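Local coordinates for sarcoplasmic calcium-binding protein (Branchiostoma lanceolatum, PDB 2SAS) that binds calcium ions through EF-hand loops as a muscle protein whose physiological role is not settled, although it seems more abundant in fast-contracting muscle, as parvalbumins are, at residues W62-L65 / K66-D70; I10-F14 / D15-D19. All coordinates share one frame; numbering follows the deposited sequence.

Contact 1: W62-L65 / K66-D70; sequences WRDL and KGRAD. With CA (calcium ion), chain C.
K66 folds back over the indole of W62, one helical turn earlier, at the C-terminal end of the helix that enters the second EF-hand. Its CB rests 3.1 Å from W62 O, the carbonyl that also accepts the K66 backbone N-H. With CG anti to the backbone N (chi1 -151°), the chain starts out across the indole: K66 CG makes a CH-pi contact over the six-membered ring, 4.1 Å from its centroid, and K66 CD follows toward the rim, 3.6 Å from W62 NE1. Bends at chi3 and chi4 then bring K66 NZ back to 4.2 Å from R63 CA; its cation-pi attraction to the five-membered ring is at most weak.

On another side of the helix, D64 pairs with R68 in an i to i+4 salt bridge. R68 NE reaches D64 OD1 at 2.5 Å, in the guanidinium plane but above the carboxylate, the planes being 53° apart; the hydrogen bond from R68 NH2 to D64 OD2 is weak. L65 O accepts from both R68 N and A69 N as the helix runs out. Then D70 OD1 binds calcium, joined by N72, D74, the backbone O of V76, E81 and a water. L65, R68 and A69 pack on M85 of helix 79-91, while W62 and L65 touch I26 of strand 25-26, and W62 and A69 touch V77 of strand 77-78.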
# COMPACT_ATOMS: atom_id res chain seq x y z
N TRP A 62 15.41 0.63 19.03
CA TRP A 62 15.76 1.95 18.49
C TRP A 62 17.27 2.21 18.60
O TRP A 62 17.94 2.70 17.68
CB TRP A 62 14.99 3.05 19.21
CG TRP A 62 15.39 4.45 18.90
CD1 TRP A 62 15.71 5.47 19.78
CD2 TRP A 62 15.56 4.99 17.57
NE1 TRP A 62 16.00 6.62 19.09
CE2 TRP A 62 15.93 6.35 17.73
CE3 TRP A 62 15.38 4.48 16.30
CZ2 TRP A 62 16.11 7.17 16.63
CZ3 TRP A 62 15.56 5.27 15.21
CH2 TRP A 62 15.94 6.61 15.37
N ARG A 63 17.79 1.88 19.77
CA ARG A 63 19.20 2.02 20.10
C ARG A 63 20.05 1.26 19.09
O ARG A 63 21.02 1.80 18.56
CB ARG A 63 19.49 1.55 21.51
CG ARG A 63 20.91 1.62 22.02
CD ARG A 63 20.96 2.28 23.37
NE ARG A 63 19.85 3.22 23.57
CZ ARG A 63 18.89 2.98 24.47
NH1 ARG A 63 18.92 1.84 25.17
NH2 ARG A 63 17.91 3.86 24.69
N ASP A 64 19.70 0.02 18.82
CA ASP A 64 20.49 -0.78 17.86
C ASP A 64 20.29 -0.25 16.45
O ASP A 64 21.28 -0.34 15.67
CB ASP A 64 20.12 -2.25 17.94
CG ASP A 64 21.00 -3.16 17.10
OD1 ASP A 64 20.63 -3.36 15.92
OD2 ASP A 64 22.00 -3.68 17.58
N LEU A 65 19.11 0.23 16.11
CA LEU A 65 18.93 0.74 14.74
C LEU A 65 19.72 2.06 14.60
O LEU A 65 20.52 2.16 13.65
CB LEU A 65 17.47 0.80 14.36
CG LEU A 65 17.07 1.49 13.05
CD1 LEU A 65 17.56 0.69 11.88
CD2 LEU A 65 15.55 1.65 13.08
N LYS A 66 19.43 2.99 15.49
CA LYS A 66 20.10 4.31 15.53
C LYS A 66 21.62 4.16 15.44
O LYS A 66 22.29 4.85 14.64
CB LYS A 66 19.79 5.06 16.81
CG LYS A 66 19.78 6.56 16.79
CD LYS A 66 19.45 7.20 18.13
CE LYS A 66 20.57 7.22 19.14
NZ LYS A 66 20.75 5.88 19.78
N GLY A 67 22.19 3.31 16.24
CA GLY A 67 23.65 3.07 16.27
C GLY A 67 24.25 2.40 15.07
O GLY A 67 25.48 2.21 14.96
N ARG A 68 23.46 1.99 14.10
CA ARG A 68 23.91 1.32 12.89
C ARG A 68 23.63 2.09 11.61
O ARG A 68 24.35 1.90 10.60
CB ARG A 68 23.18 0.01 12.65
CG ARG A 68 23.54 -1.23 13.40
CD ARG A 68 22.60 -2.34 12.98
NE ARG A 68 22.39 -3.26 14.09
CZ ARG A 68 23.33 -4.17 14.38
NH1 ARG A 68 24.40 -4.24 13.59
NH2 ARG A 68 23.22 -5.02 15.40
N ALA A 69 22.57 2.85 11.64
CA ALA A 69 22.13 3.56 10.44
C ALA A 69 22.25 5.05 10.53
O ALA A 69 22.31 5.65 9.47
CB ALA A 69 20.68 3.13 10.09
N ASP A 70 22.32 5.58 11.74
CA ASP A 70 22.43 7.04 11.84
C ASP A 70 23.91 7.47 11.65
O ASP A 70 24.64 7.68 12.64
CB ASP A 70 21.87 7.53 13.14
CG ASP A 70 21.65 9.04 13.18
OD1 ASP A 70 21.38 9.68 12.13
OD2 ASP A 70 21.70 9.46 14.34
CA CA C . 20.55 10.63 10.65
O HOH W 1 19.55 12.05 9.17

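Contact 2: I10-F14 / D15-D19; sequences IKFTF and DFFLD. With CA (calcium ion), chain B.
K11 with D15, and F12 with F16 and F17, make a local contact between successive turns of helix 4-18, the entering helix of the first EF-hand. K11 NZ approaches the D15 carboxylate on the syn side of OD1, 2.7 Å away and 18° out of plane, with a weak second bond to D15 OD2. Bends at chi2 and chi4 curl the lysine chain round to that oxygen pair. With an alanine here, D15 would probably lose its ammonium partner within the helix and its carboxylate would be freer to turn.

The aromatic cluster is built on F12. Against F16 it forms an offset stack, centroids 4.8 Å apart and planes at 6°, with F12 CE2 over the centre of the F16 ring; with F17 it makes an offset edge-to-face pair, the F12 edge toward F17, planes at 81°. F17 CD2 also packs on T13 CB, 3.7 Å away.

The helix widens near the calcium loop, in a pi-type turn over 15-18: F14 O takes bonds from both L18 N and D19 N, the latter at 2.8 Å. D19 OD1 then binds calcium at 2.2 Å, while its OD2 accepts from G24 N. T13 OG1 donates to I10 O and is also hydrogen-bonded to Y82 OH of helix 79-91. T13 and F17 lie against helix 158-170, F14 and L18 against I26 of strand 25-26, and F12 and F16 touch Q137 of the second subunit.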
# COMPACT_ATOMS: atom_id res chain seq x y z
N ILE A 10 12.22 -2.86 0.57
CA ILE A 10 12.89 -2.13 1.67
C ILE A 10 12.04 -0.89 2.02
O ILE A 10 11.76 -0.57 3.18
CB ILE A 10 14.39 -1.86 1.42
CG1 ILE A 10 15.17 -3.23 1.47
CG2 ILE A 10 14.92 -0.97 2.57
CD1 ILE A 10 16.49 -3.29 0.66
N LYS A 11 11.56 -0.19 1.02
CA LYS A 11 10.70 0.98 1.26
C LYS A 11 9.51 0.47 2.09
O LYS A 11 9.16 1.04 3.14
CB LYS A 11 10.31 1.68 -0.01
CG LYS A 11 9.64 3.06 0.16
CD LYS A 11 10.39 3.94 1.18
CE LYS A 11 9.96 5.38 1.00
NZ LYS A 11 8.59 5.59 1.56
N PHE A 12 8.92 -0.64 1.63
CA PHE A 12 7.80 -1.28 2.30
C PHE A 12 8.02 -1.42 3.78
O PHE A 12 7.13 -0.99 4.55
CB PHE A 12 7.38 -2.60 1.68
CG PHE A 12 6.17 -3.25 2.28
CD1 PHE A 12 6.28 -4.12 3.35
CD2 PHE A 12 4.91 -2.98 1.72
CE1 PHE A 12 5.14 -4.76 3.87
CE2 PHE A 12 3.77 -3.62 2.24
CZ PHE A 12 3.89 -4.50 3.30
N THR A 13 9.09 -2.00 4.23
CA THR A 13 9.36 -2.13 5.70
C THR A 13 9.60 -0.80 6.36
O THR A 13 9.30 -0.59 7.59
CB THR A 13 10.55 -3.14 5.89
OG1 THR A 13 11.75 -2.46 5.42
CG2 THR A 13 10.36 -4.44 5.10
N PHE A 14 10.17 0.17 5.65
CA PHE A 14 10.46 1.49 6.29
C PHE A 14 9.09 2.01 6.71
O PHE A 14 8.80 2.26 7.88
CB PHE A 14 11.22 2.40 5.32
CG PHE A 14 11.69 3.74 5.76
CD1 PHE A 14 12.89 3.91 6.46
CD2 PHE A 14 10.94 4.87 5.50
CE1 PHE A 14 13.31 5.16 6.91
CE2 PHE A 14 11.32 6.14 5.90
CZ PHE A 14 12.52 6.25 6.61
N ASP A 15 8.24 2.10 5.69
CA ASP A 15 6.92 2.66 5.74
C ASP A 15 5.85 2.03 6.61
O ASP A 15 5.04 2.78 7.17
CB ASP A 15 6.33 2.74 4.31
CG ASP A 15 6.88 3.85 3.46
OD1 ASP A 15 7.78 4.56 3.90
OD2 ASP A 15 6.38 4.01 2.32
N PHE A 16 5.77 0.72 6.62
CA PHE A 16 4.75 -0.05 7.34
C PHE A 16 5.24 -0.61 8.63
O PHE A 16 4.48 -0.79 9.59
CB PHE A 16 4.26 -1.21 6.43
CG PHE A 16 3.37 -0.68 5.35
CD1 PHE A 16 3.91 0.09 4.33
CD2 PHE A 16 2.01 -0.92 5.43
CE1 PHE A 16 3.05 0.65 3.34
CE2 PHE A 16 1.15 -0.39 4.46
CZ PHE A 16 1.67 0.41 3.46
N PHE A 17 6.50 -0.92 8.73
CA PHE A 17 6.98 -1.55 9.97
C PHE A 17 7.72 -0.55 10.86
O PHE A 17 7.96 -0.95 12.01
CB PHE A 17 7.85 -2.73 9.66
CG PHE A 17 7.40 -3.81 8.78
CD1 PHE A 17 6.03 -3.98 8.44
CD2 PHE A 17 8.33 -4.79 8.39
CE1 PHE A 17 5.64 -5.06 7.66
CE2 PHE A 17 7.93 -5.88 7.61
CZ PHE A 17 6.57 -6.02 7.27
N LEU A 18 8.09 0.63 10.37
CA LEU A 18 8.87 1.49 11.29
C LEU A 18 8.40 2.94 11.40
O LEU A 18 8.36 3.39 12.55
CB LEU A 18 10.37 1.41 10.95
CG LEU A 18 11.14 0.16 11.31
CD1 LEU A 18 12.29 0.00 10.32
CD2 LEU A 18 11.70 0.23 12.73
N ASP A 19 8.14 3.55 10.28
CA ASP A 19 7.71 4.95 10.20
C ASP A 19 6.22 5.03 10.49
O ASP A 19 5.39 5.31 9.61
CB ASP A 19 8.18 5.61 8.90
CG ASP A 19 7.85 7.09 8.84
OD1 ASP A 19 7.88 7.74 9.91
OD2 ASP A 19 7.55 7.65 7.77
CA CA B . 8.70 8.90 11.59

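Overall arrangement
From the N terminus the chain meets contact 2 first, on helix 4-18, and then contact 1, at the end of helix 48-69. In each, the two segments follow one another without a gap and the contacts span three to five residues, so neither closes a long loop; they lie in series, without nesting or crossing. Both end on the first calcium ligand of an EF-hand, contact 2 on D19 of the first and contact 1 on D70 of the second. Their centres are 15 Å apart, yet L65 CD2 meets L18 CD2 at 4.1 Å. I26 packs on both, and its strand 25-26 pairs antiparallel with 77-78, so the two entering helices meet beside the small sheet linking the first two calcium loops.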